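Local atomic coordinates of putative phosphoribosyltransferase (Neisseria gonorrhoeae, PDB entry 5VOG), a protein that binds the alarmone ppGpp and probably acts as a phosphoribosyltransferase of the type I family. Residues L27-I31 / Y151-I155; R97-V103 / D125-V131; V133-K137 / W160-W166. All coordinates share one frame; numbering follows the deposited sequence. Where two conformers were deposited one is given.

Interaction 1 (L27-I31 / Y151-I155); sequences LAEKI and YFSGI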
loop_
_atom_site.group_PDB
_atom_site.type_symbol
_atom_site.label_atom_id
_atom_site.label_comp_id
_atom_site.label_asym_id
_atom_site.label_seq_id
_atom_site.Cartn_x
_atom_site.Cartn_y
_atom_site.Cartn_z
ATOM N N LEU A 27 -4.753 -16.078 5.847
ATOM C CA LEU A 27 -3.992 -15.436 6.915
ATOM C C LEU A 27 -4.912 -14.682 7.867
ATOM O O LEU A 27 -4.753 -14.758 9.091
ATOM C CB LEU A 27 -2.948 -14.495 6.306
ATOM C CG LEU A 27 -2.103 -13.616 7.231
ATOM C CD1 LEU A 27 -1.320 -14.461 8.241
ATOM C CD2 LEU A 27 -1.158 -12.775 6.399
ATOM N N ALA A 28 -5.889 -13.953 7.323
ATOM C CA ALA A 28 -6.855 -13.267 8.177
ATOM C C ALA A 28 -7.580 -14.245 9.089
ATOM O O ALA A 28 -7.864 -13.927 10.249
ATOM C CB ALA A 28 -7.856 -12.493 7.322
ATOM N N GLU A 29 -7.892 -15.441 8.581
ATOM C CA GLU A 29 -8.575 -16.434 9.403
ATOM C C GLU A 29 -7.671 -16.944 10.518
ATOM O O GLU A 29 -8.131 -17.163 11.646
ATOM C CB GLU A 29 -9.069 -17.592 8.534
ATOM C CG GLU A 29 -9.773 -18.707 9.303
ATOM C CD GLU A 29 -11.162 -18.318 9.782
ATOM O OE1 GLU A 29 -11.595 -17.173 9.528
ATOM O OE2 GLU A 29 -11.829 -19.169 10.412
ATOM N N LYS A 30 -6.379 -17.135 10.227
ATOM C CA LYS A 30 -5.438 -17.529 11.277
ATOM C C LYS A 30 -5.385 -16.484 12.384
ATOM O O LYS A 30 -5.355 -16.821 13.576
ATOM C CB LYS A 30 -4.034 -17.716 10.702
ATOM C CG LYS A 30 -3.854 -18.831 9.696
ATOM C CD LYS A 30 -2.376 -18.935 9.286
ATOM C CE LYS A 30 -2.173 -19.968 8.184
ATOM N NZ LYS A 30 -0.733 -20.197 7.858
ATOM N N ILE A 31 -5.348 -15.207 12.000
ATOM C CA ILE A 31 -5.302 -14.121 12.974
ATOM C C ILE A 31 -6.570 -14.116 13.817
ATOM O O ILE A 31 -6.519 -14.069 15.052
ATOM C CB ILE A 31 -5.095 -12.779 12.248
ATOM C CG1 ILE A 31 -3.712 -12.755 11.587
ATOM C CG2 ILE A 31 -5.270 -11.611 13.218
ATOM C CD1 ILE A 31 -3.548 -11.695 10.488
ATOM N N TYR A 151 2.968 -14.102 16.063
ATOM C CA TYR A 151 3.482 -14.183 14.705
ATOM C C TYR A 151 2.566 -15.049 13.853
ATOM O O TYR A 151 2.174 -16.150 14.258
ATOM C CB TYR A 151 4.909 -14.752 14.703
ATOM C CG TYR A 151 5.511 -14.997 13.331
ATOM C CD1 TYR A 151 6.447 -14.123 12.796
ATOM C CD2 TYR A 151 5.170 -16.125 12.588
ATOM C CE1 TYR A 151 7.004 -14.349 11.545
ATOM C CE2 TYR A 151 5.713 -16.357 11.341
ATOM C CZ TYR A 151 6.640 -15.476 10.831
ATOM O OH TYR A 151 7.181 -15.727 9.593
ATOM N N PHE A 152 2.264 -14.558 12.650
ATOM C CA PHE A 152 1.443 -15.279 11.689
ATOM C C PHE A 152 2.072 -15.159 10.312
ATOM O O PHE A 152 2.494 -14.075 9.910
ATOM C CB PHE A 152 0.011 -14.725 11.635
ATOM C CG PHE A 152 -0.656 -14.640 12.979
ATOM C CD1 PHE A 152 -1.399 -15.705 13.470
ATOM C CD2 PHE A 152 -0.542 -13.495 13.749
ATOM C CE1 PHE A 152 -2.011 -15.631 14.716
ATOM C CE2 PHE A 152 -1.153 -13.407 14.989
ATOM C CZ PHE A 152 -1.888 -14.479 15.476
ATOM N N SER A 153 2.120 -16.260 9.581
ATOM C CA SER A 153 2.492 -16.203 8.181
ATOM C C SER A 153 1.396 -16.834 7.338
ATOM O O SER A 153 0.727 -17.776 7.764
ATOM C CB SER A 153 3.837 -16.885 7.920
ATOM O OG SER A 153 3.802 -18.258 8.276
ATOM N N GLY A 154 1.197 -16.288 6.144
ATOM C CA GLY A 154 0.184 -16.822 5.260
ATOM C C GLY A 154 0.474 -18.250 4.850
ATOM O O GLY A 154 -0.353 -19.141 5.060
ATOM N N ILE A 155 1.638 -18.467 4.241
ATOM C CA ILE A 155 2.154 -19.801 3.964
ATOM C C ILE A 155 3.647 -19.796 4.250
ATOM O O ILE A 155 4.312 -18.760 4.159
ATOM C CB ILE A 155 1.903 -20.258 2.511
ATOM C CG1 ILE A 155 2.447 -19.219 1.524
ATOM C CG2 ILE A 155 0.423 -20.518 2.265
ATOM C CD1 ILE A 155 2.494 -19.709 0.100
#

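Interaction 2 (R97-V103 / D125-V131); sequences RGKNVLV and DFDTVGV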
loop_
_atom_site.group_PDB
_atom_site.type_symbol
_atom_site.label_atom_id
_atom_site.label_comp_id
_atom_site.label_asym_id
_atom_site.label_seq_id
_atom_site.Cartn_x
_atom_site.Cartn_y
_atom_site.Cartn_z
ATOM N N ARG A 97 -2.797 4.680 21.317
ATOM C CA ARG A 97 -2.201 4.417 22.618
ATOM C C ARG A 97 -2.969 3.312 23.331
ATOM O O ARG A 97 -4.199 3.358 23.428
ATOM C CB ARG A 97 -2.182 5.685 23.476
ATOM C CG ARG A 97 -1.586 5.462 24.858
ATOM C CD ARG A 97 -1.576 6.734 25.699
ATOM N NE ARG A 97 -0.752 7.784 25.102
ATOM C CZ ARG A 97 0.566 7.877 25.252
ATOM N NH1 ARG A 97 1.224 6.980 25.977
ATOM N NH2 ARG A 97 1.229 8.870 24.674
ATOM N N GLY A 98 -2.240 2.312 23.818
ATOM C CA GLY A 98 -2.872 1.203 24.506
ATOM C C GLY A 98 -3.664 0.265 23.627
ATOM O O GLY A 98 -4.409 -0.565 24.153
ATOM N N LYS A 99 -3.525 0.365 22.310
ATOM C CA LYS A 99 -4.266 -0.468 21.375
ATOM C C LYS A 99 -3.402 -1.624 20.880
ATOM O O LYS A 99 -2.198 -1.695 21.133
ATOM C CB LYS A 99 -4.759 0.366 20.186
ATOM C CG LYS A 99 -5.712 1.483 20.567
ATOM C CD LYS A 99 -6.949 0.924 21.241
ATOM C CE LYS A 99 -7.963 2.007 21.564
ATOM N NZ LYS A 99 -9.189 1.424 22.181
ATOM N N ASN A 100 -4.042 -2.539 20.155
ATOM C CA ASN A 100 -3.374 -3.684 19.550
ATOM C C ASN A 100 -3.063 -3.356 18.096
ATOM O O ASN A 100 -3.971 -3.007 17.335
ATOM C CB ASN A 100 -4.254 -4.930 19.624
ATOM C CG ASN A 100 -4.582 -5.328 21.041
ATOM O OD1 ASN A 100 -3.766 -5.162 21.941
ATOM N ND2 ASN A 100 -5.783 -5.853 21.249
ATOM N N VAL A 101 -1.798 -3.480 17.699
ATOM C CA VAL A 101 -1.397 -3.152 16.333
ATOM C C VAL A 101 -0.736 -4.362 15.687
ATOM O O VAL A 101 0.031 -5.092 16.328
ATOM C CB VAL A 101 -0.477 -1.913 16.279
ATOM C CG1 VAL A 101 -1.242 -0.662 16.739
ATOM C CG2 VAL A 101 0.787 -2.119 17.092
ATOM N N LEU A 102 -1.046 -4.573 14.406
ATOM C CA LEU A 102 -0.572 -5.713 13.624
ATOM C C LEU A 102 0.388 -5.193 12.560
ATOM O O LEU A 102 -0.030 -4.510 11.619
ATOM C CB LEU A 102 -1.741 -6.455 12.973
ATOM C CG LEU A 102 -1.365 -7.694 12.163
ATOM C CD1 LEU A 102 -0.842 -8.789 13.100
ATOM C CD2 LEU A 102 -2.544 -8.189 11.329
ATOM N N VAL A 103 1.667 -5.527 12.699
ATOM C CA VAL A 103 2.680 -5.157 11.714
ATOM C C VAL A 103 2.559 -6.109 10.529
ATOM O O VAL A 103 2.456 -7.321 10.720
ATOM C CB VAL A 103 4.079 -5.220 12.353
ATOM C CG1 VAL A 103 5.171 -4.889 11.352
ATOM C CG2 VAL A 103 4.149 -4.297 13.584
ATOM N N ASP A 125 3.658 2.915 23.327
ATOM C CA ASP A 125 2.670 2.517 24.328
ATOM C C ASP A 125 1.513 1.769 23.667
ATOM O O ASP A 125 0.369 2.218 23.650
ATOM C CB ASP A 125 2.179 3.742 25.094
ATOM C CG ASP A 125 1.347 3.380 26.314
ATOM O OD1 ASP A 125 1.284 2.185 26.670
ATOM O OD2 ASP A 125 0.752 4.297 26.919
ATOM N N PHE A 126 1.836 0.615 23.094
ATOM C CA PHE A 126 0.836 -0.305 22.573
ATOM C C PHE A 126 0.546 -1.390 23.602
ATOM O O PHE A 126 1.373 -1.698 24.462
ATOM C CB PHE A 126 1.304 -0.967 21.273
ATOM C CG PHE A 126 1.611 -0.005 20.157
ATOM C CD1 PHE A 126 0.643 0.869 19.685
ATOM C CD2 PHE A 126 2.855 -0.013 19.544
ATOM C CE1 PHE A 126 0.923 1.745 18.644
ATOM C CE2 PHE A 126 3.142 0.859 18.491
ATOM C CZ PHE A 126 2.173 1.738 18.047
ATOM N N ASP A 127 -0.644 -1.976 23.497
ATOM C CA ASP A 127 -0.972 -3.162 24.278
ATOM C C ASP A 127 -0.272 -4.378 23.681
ATOM O O ASP A 127 0.761 -4.821 24.196
ATOM C CB ASP A 127 -2.490 -3.366 24.331
ATOM C CG ASP A 127 -2.894 -4.573 25.162
ATOM O OD1 ASP A 127 -2.014 -5.197 25.787
ATOM O OD2 ASP A 127 -4.100 -4.895 25.194
ATOM N N THR A 128 -0.827 -4.932 22.606
ATOM C CA THR A 128 -0.234 -6.058 21.897
ATOM C C THR A 128 0.309 -5.576 20.562
ATOM O O THR A 128 -0.396 -4.893 19.813
ATOM C CB THR A 128 -1.259 -7.173 21.661
ATOM O OG1 THR A 128 -1.700 -7.702 22.916
ATOM C CG2 THR A 128 -0.660 -8.302 20.829
ATOM N N VAL A 129 1.561 -5.924 20.275
ATOM C CA VAL A 129 2.144 -5.809 18.943
ATOM C C VAL A 129 2.257 -7.216 18.374
ATOM O O VAL A 129 2.919 -8.075 18.967
ATOM C CB VAL A 129 3.517 -5.122 18.973
ATOM C CG1 VAL A 129 4.107 -5.050 17.563
ATOM C CG2 VAL A 129 3.407 -3.732 19.586
ATOM N N GLY A 130 1.606 -7.455 17.232
ATOM C CA GLY A 130 1.726 -8.703 16.516
ATOM C C GLY A 130 2.327 -8.461 15.138
ATOM O O GLY A 130 2.457 -7.317 14.684
ATOM N N VAL A 131 2.708 -9.546 14.474
ATOM C CA VAL A 131 3.264 -9.433 13.131
ATOM C C VAL A 131 2.634 -10.486 12.229
ATOM O O VAL A 131 2.411 -11.634 12.637
ATOM C CB VAL A 131 4.808 -9.529 13.136
ATOM C CG1 VAL A 131 5.274 -10.898 13.551
ATOM C CG2 VAL A 131 5.378 -9.152 11.773
HETATM O O HOH W 1 -5.896 -3.041 24.147
HETATM O O HOH W 2 -5.939 -6.408 24.265
#

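Interaction 3 (V133-K137 / W160-W166); sequences VLHEK and WWINYPW. With G4P (guanosine-5',3'-tetraphosphate), chain D.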
loop_
_atom_site.group_PDB
_atom_site.type_symbol
_atom_site.label_atom_id
_atom_site.label_comp_id
_atom_site.label_asym_id
_atom_site.label_seq_id
_atom_site.Cartn_x
_atom_site.Cartn_y
_atom_site.Cartn_z
ATOM N N VAL A 133 2.980 -11.831 8.129
ATOM C CA VAL A 133 3.710 -11.780 6.869
ATOM C C VAL A 133 3.030 -12.699 5.869
ATOM O O VAL A 133 2.484 -13.746 6.230
ATOM C CB VAL A 133 5.199 -12.153 7.022
ATOM C CG1 VAL A 133 5.936 -11.073 7.761
ATOM C CG2 VAL A 133 5.355 -13.493 7.740
ATOM N N LEU A 134 3.044 -12.287 4.603
ATOM C CA LEU A 134 2.433 -13.095 3.556
ATOM C C LEU A 134 3.172 -14.420 3.383
ATOM O O LEU A 134 2.560 -15.498 3.425
ATOM C CB LEU A 134 2.410 -12.292 2.253
ATOM C CG LEU A 134 2.121 -13.009 0.930
ATOM C CD1 LEU A 134 0.728 -13.618 0.912
ATOM C CD2 LEU A 134 2.279 -12.018 -0.223
ATOM N N HIS A 135 4.493 -14.359 3.211
ATOM C CA HIS A 135 5.325 -15.523 2.928
ATOM C C HIS A 135 6.432 -15.639 3.958
ATOM O O HIS A 135 7.184 -14.681 4.175
ATOM C CB HIS A 135 5.947 -15.412 1.541
ATOM C CG HIS A 135 4.949 -15.454 0.437
ATOM N ND1 HIS A 135 4.984 -14.585 -0.631
ATOM C CD2 HIS A 135 3.899 -16.282 0.223
ATOM C CE1 HIS A 135 3.991 -14.871 -1.453
ATOM N NE2 HIS A 135 3.322 -15.901 -0.961
ATOM N N GLU A 136 6.556 -16.825 4.558
ATOM C CA GLU A 136 7.620 -17.138 5.507
ATOM C C GLU A 136 8.580 -18.128 4.856
ATOM O O GLU A 136 8.228 -19.294 4.652
ATOM C CB GLU A 136 7.046 -17.715 6.797
ATOM C CG GLU A 136 8.118 -18.180 7.764
ATOM C CD GLU A 136 7.552 -18.859 8.996
ATOM O OE1 GLU A 136 6.316 -19.037 9.092
ATOM O OE2 GLU A 136 8.355 -19.216 9.880
ATOM N N LYS A 137 9.795 -17.676 4.550
ATOM C CA LYS A 137 10.801 -18.570 3.992
ATOM C C LYS A 137 11.476 -19.377 5.094
ATOM O O LYS A 137 11.881 -18.827 6.124
ATOM C CB LYS A 137 11.856 -17.793 3.222
ATOM C CG LYS A 137 11.369 -17.140 1.958
ATOM C CD LYS A 137 12.582 -16.512 1.309
ATOM C CE LYS A 137 12.292 -15.901 -0.001
ATOM N NZ LYS A 137 13.563 -15.388 -0.571
ATOM N N TRP A 160 13.304 -20.230 -1.698
ATOM C CA TRP A 160 13.251 -19.954 -3.123
ATOM C C TRP A 160 13.088 -18.458 -3.331
ATOM O O TRP A 160 12.595 -17.744 -2.455
ATOM C CB TRP A 160 12.077 -20.671 -3.796
ATOM C CG TRP A 160 12.137 -22.170 -3.775
ATOM C CD1 TRP A 160 13.143 -22.955 -3.294
ATOM C CD2 TRP A 160 11.132 -23.056 -4.269
ATOM N NE1 TRP A 160 12.821 -24.285 -3.461
ATOM C CE2 TRP A 160 11.591 -24.372 -4.058
ATOM C CE3 TRP A 160 9.887 -22.865 -4.876
ATOM C CZ2 TRP A 160 10.848 -25.487 -4.429
ATOM C CZ3 TRP A 160 9.149 -23.978 -5.243
ATOM C CH2 TRP A 160 9.632 -25.269 -5.018
ATOM N N TRP A 161 13.469 -17.983 -4.512
ATOM C CA TRP A 161 13.212 -16.589 -4.842
ATOM C C TRP A 161 11.768 -16.439 -5.300
ATOM O O TRP A 161 11.340 -17.087 -6.263
ATOM C CB TRP A 161 14.163 -16.077 -5.914
ATOM C CG TRP A 161 14.022 -14.595 -6.045
ATOM C CD1 TRP A 161 13.379 -13.907 -7.036
ATOM C CD2 TRP A 161 14.494 -13.618 -5.115
ATOM N NE1 TRP A 161 13.441 -12.556 -6.784
ATOM C CE2 TRP A 161 14.120 -12.352 -5.612
ATOM C CE3 TRP A 161 15.206 -13.689 -3.911
ATOM C CZ2 TRP A 161 14.439 -11.164 -4.950
ATOM C CZ3 TRP A 161 15.520 -12.508 -3.253
ATOM C CH2 TRP A 161 15.137 -11.265 -3.774
ATOM N N ILE A 162 11.024 -15.585 -4.613
ATOM C CA ILE A 162 9.618 -15.353 -4.916
ATOM C C ILE A 162 9.508 -14.168 -5.861
ATOM O O ILE A 162 10.028 -13.081 -5.574
ATOM C CB ILE A 162 8.813 -15.106 -3.632
ATOM C CG1 ILE A 162 8.910 -16.317 -2.700
ATOM C CG2 ILE A 162 7.366 -14.768 -3.967
ATOM C CD1 ILE A 162 8.414 -16.027 -1.278
ATOM N N ASN A 163 8.829 -14.374 -6.987
ATOM C CA ASN A 163 8.563 -13.303 -7.943
ATOM C C ASN A 163 7.132 -12.825 -7.747
ATOM O O ASN A 163 6.182 -13.580 -7.983
ATOM C CB ASN A 163 8.803 -13.794 -9.366
ATOM C CG ASN A 163 10.239 -14.174 -9.594
ATOM O OD1 ASN A 163 11.079 -13.315 -9.830
ATOM N ND2 ASN A 163 10.542 -15.467 -9.479
ATOM N N TYR A 164 6.979 -11.566 -7.288
ATOM C CA TYR A 164 5.686 -10.972 -6.986
ATOM C C TYR A 164 5.069 -10.349 -8.230
ATOM O O TYR A 164 5.780 -9.792 -9.068
ATOM C CB TYR A 164 5.825 -9.911 -5.890
ATOM C CG TYR A 164 6.126 -10.559 -4.563
ATOM C CD1 TYR A 164 5.128 -11.217 -3.865
ATOM C CD2 TYR A 164 7.418 -10.575 -4.042
ATOM C CE1 TYR A 164 5.392 -11.849 -2.662
ATOM C CE2 TYR A 164 7.697 -11.205 -2.838
ATOM C CZ TYR A 164 6.676 -11.850 -2.159
ATOM O OH TYR A 164 6.937 -12.498 -0.965
ATOM N N PRO A 165 3.744 -10.421 -8.349
ATOM C CA PRO A 165 3.095 -9.840 -9.533
ATOM C C PRO A 165 3.260 -8.331 -9.613
ATOM O O PRO A 165 3.226 -7.765 -10.715
ATOM C CB PRO A 165 1.625 -10.250 -9.359
ATOM C CG PRO A 165 1.452 -10.423 -7.869
ATOM C CD PRO A 165 2.775 -10.966 -7.378
ATOM N N TRP A 166 3.441 -7.664 -8.478
ATOM C CA TRP A 166 3.626 -6.221 -8.474
ATOM C C TRP A 166 5.033 -5.809 -8.879
ATOM O O TRP A 166 5.346 -4.614 -8.852
ATOM C CB TRP A 166 3.270 -5.652 -7.102
ATOM C CG TRP A 166 3.853 -6.354 -5.885
ATOM C CD1 TRP A 166 5.130 -6.242 -5.404
ATOM C CD2 TRP A 166 3.151 -7.208 -4.962
ATOM N NE1 TRP A 166 5.265 -6.981 -4.246
ATOM C CE2 TRP A 166 4.068 -7.583 -3.958
ATOM C CE3 TRP A 166 1.843 -7.697 -4.897
ATOM C CZ2 TRP A 166 3.712 -8.409 -2.891
ATOM C CZ3 TRP A 166 1.490 -8.521 -3.839
ATOM C CH2 TRP A 166 2.427 -8.878 -2.857
HETATM P PB G4P D . 12.393 -9.442 6.658
HETATM O O1B G4P D . 12.918 -8.765 7.822
HETATM O O2B G4P D . 12.709 -10.952 6.577
HETATM O O3B G4P D . 10.852 -9.218 6.534
HETATM O O3A G4P D . 12.930 -8.766 5.317
HETATM P PA G4P D . 14.410 -8.518 4.797
HETATM O O1A G4P D . 15.067 -7.423 5.544
HETATM O O2A G4P D . 15.170 -9.821 4.797
HETATM O "O5'" G4P D . 14.108 -8.141 3.259
HETATM C "C5'" G4P D . 14.994 -7.322 2.472
HETATM C "C4'" G4P D . 14.408 -7.194 1.091
HETATM O "O4'" G4P D . 14.508 -8.448 0.394
HETATM C "C3'" G4P D . 12.926 -6.806 1.061
HETATM O "O3'" G4P D . 12.787 -5.581 0.308
HETATM C "C2'" G4P D . 12.214 -7.964 0.356
HETATM O "O2'" G4P D . 11.152 -7.552 -0.502
HETATM C "C1'" G4P D . 13.367 -8.596 -0.421
HETATM N N9 G4P D . 13.163 -10.029 -0.641
HETATM C C8 G4P D . 13.548 -11.051 0.184
HETATM N N7 G4P D . 13.213 -12.235 -0.272
HETATM C C5 G4P D . 12.567 -11.971 -1.471
HETATM C C6 G4P D . 11.985 -12.845 -2.442
HETATM O O6 G4P D . 11.932 -14.078 -2.409
HETATM N N1 G4P D . 11.454 -12.154 -3.514
HETATM C C2 G4P D . 11.464 -10.791 -3.657
HETATM N N2 G4P D . 10.922 -10.293 -4.771
HETATM N N3 G4P D . 12.002 -9.966 -2.762
HETATM C C4 G4P D . 12.531 -10.614 -1.707
HETATM P PC G4P D . 13.004 -4.154 0.952
HETATM O O1C G4P D . 14.451 -3.809 1.007
HETATM O O2C G4P D . 12.315 -4.218 2.288
HETATM O O3C G4P D . 12.193 -3.160 0.005
HETATM P PD G4P D . 10.647 -2.957 -0.331
HETATM O O1D G4P D . 9.892 -3.663 0.746
HETATM O O2D G4P D . 10.425 -1.427 -0.315
HETATM O O3D G4P D . 10.460 -3.515 -1.717
#

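Interaction 1 (L27-I31 / Y151-I155)
Lys30 reaches from the helix to the backbone carbonyls of Ser153 and Gly154 and can be followed atom by atom. Its CB sits near the Phe152 ring, 4.3 Å from CD1. CG leaves anti to the carbonyl carbon (chi1 -64°), and from there the extended chain reaches obliquely across to the strand. CD then passes Ser153 O at 3.6 Å, and CE lies about equally far from the carbonyl oxygens of Ser153 and Gly154. The ammonium bonds to both oxygens: Lys30 NZ to Ser153 O is 2.8 Å and Lys30 NZ to Gly154 O is 3.0 Å. The two approaches differ. The first carbonyl is met almost head-on, at a C=O...N angle of 161°, whereas the second is met from above its plane, 57° out of it.

Beside this polar arm runs an apolar seam. Leu27 CD1 touches both Phe152 CB, at 3.7 Å, and the peptide joining Ser153 to Gly154. One turn later Ile31 lays CG1 over one face of the Phe152 ring, 4.0 Å from the centroid and displaced toward the rim, a CH-pi contact. At Gly154 the two backbones come close, with Leu27 CA 4.7 Å from Gly154 CA, and the chain turns a corner there.

The contact packs helix 17-33 onto strand 151-157 of the central sheet, nearly antiparallel to it. Ser153 turns its side chain to the other side of the strand, where its hydroxyl bonds to Glu136. Two carbonyl oxygens at the corner thus share one ammonium, which probably offsets their partial negative charge, while aliphatic and aromatic carbon fills the buried side of the same interface.

Interaction 2 (R97-V103 / D125-V131)
Val101 pairs with Val129, Leu102 with Gly130 and Val103 with Val131 in parallel register, and the bonds alternate between the strands as that pairing requires. Val101 N reaches Thr128 O, Gly130 N returns to Val101 O at 3.0 Å, and Val103 N takes Gly130 O at 2.8 Å. Ahead of the regular strands the two segments stay joined: Gly98 N donates to Asp125 O, nearly straight at 174°, and Asp127 N to Lys99 O.

At Asn100 a side chain replaces the backbone acceptor. OD1 accepts Thr128 N at 3.0 Å in its carbonyl plane, on a lone pair, and the other end of the amide, ND2, is held by Lys37 O and by a water that can also donate to Asp127 OD2. These bonds fix the amide's rotation.

The side chains of Val101, Val103, Val129 and Val131 share one face of the sheet. Val101 CG2 stands over the centre of the Phe126 ring, 3.8 Å from the centroid, a CH-pi contact. With chi1 of -65°, CG2 occupies the place between backbone N and carbonyl carbon, while CG1 reaches Phe126 CE1. Val103 CG2 touches Val129 CG1 at 4.0 Å. On the reverse face Leu102 bends CD1 over the Gly130-Val131 peptide, where glycine brings no side chain of its own.

At the exposed end Arg97 NH1 forms a salt bridge of 2.9 Å with Asp125 OD2. OD2 uses its anti lone pair and lies near the guanidinium plane, though the two groups' planes are 63° apart. NE of the same arginine pairs with Glu94, helping to position the group.

Strands 101-105 and 129-133 are neighbours in the mixed sheet. Helix 112-121 packs on the valine face through Leu118 and Leu121, helix 49-59 meets Leu102 on the other, and strand 40-45 flanks strand 101-105.

Interaction 3 (V133-K137 / W160-W166)
His135 and Tyr164 share a hydrogen bond across the two segments: His135 ND1 to Tyr164 OH is 2.9 Å and practically straight, at 178°. The hydroxyl lies near the imidazole plane, and the rings meet rim to rim with their planes 26° apart, neither over the other's face.

Apolar contacts lie beside this bond. Ile162 CD1 approaches His135 obliquely, 3.8 Å from ND1, while its CG2 lies over a face of the Tyr164 ring. Leu134 CD2 touches Tyr164 CE1 at 4.0 Å and the edge of Trp166, at CH2, at 4.1 Å.

The remaining bonds read the guanine of ppGpp. Extended beyond CG, the Lys137 chain brings NZ to G4P O6 at 2.8 Å and, more distantly, to G4P N7; Asp109 pairs with the same ammonium. The Ile162 backbone uses both its polar groups: its N donates to G4P O6 at 171°, and its O receives G4P N1 at 2.7 Å and G4P N2 at 3.0 Å. O6 as acceptor together with N1 and N2 as donors is the pattern that distinguishes guanine from adenine.

The face of the Trp161 indole lies against the base, with G4P N1 3.3 Å from its plane and over its centre; His8, a residue of the purification tag, stacks with Trp161. Tyr164 meets G4P N2 with its ring edge.

Here strand 135-137 of the central sheet faces strand 161-163 of the small two-stranded sheet, whose other strand is 12-14. Together they form the base-recognition side of the nucleotide pocket, consistent with the hood-and-core plan of type I phosphoribosyltransferases.

Strands 129-133, 135-137 and 151-157 of one mixed sheet tie the three contacts together. Interactions 1 and 2 have centres 16 Å apart and meet directly, since Phe152 N probably bonds to Val131 O in neighbouring strands. Interactions 1 and 3, 15 Å apart, join where Gly154 N meets Val133 O. Interactions 2 and 3 lie 25 Å apart, their segments merely adjoining in sequence. Along the chain interaction 2 is nested within the span closed by interaction 1 and closes before interaction 3 opens, whereas the segments of interactions 1 and 3 alternate. The sheet leads from interaction 2, past helix 17-33, to strand 135-137, which with strand 161-163 of the small sheet lines the guanine pocket.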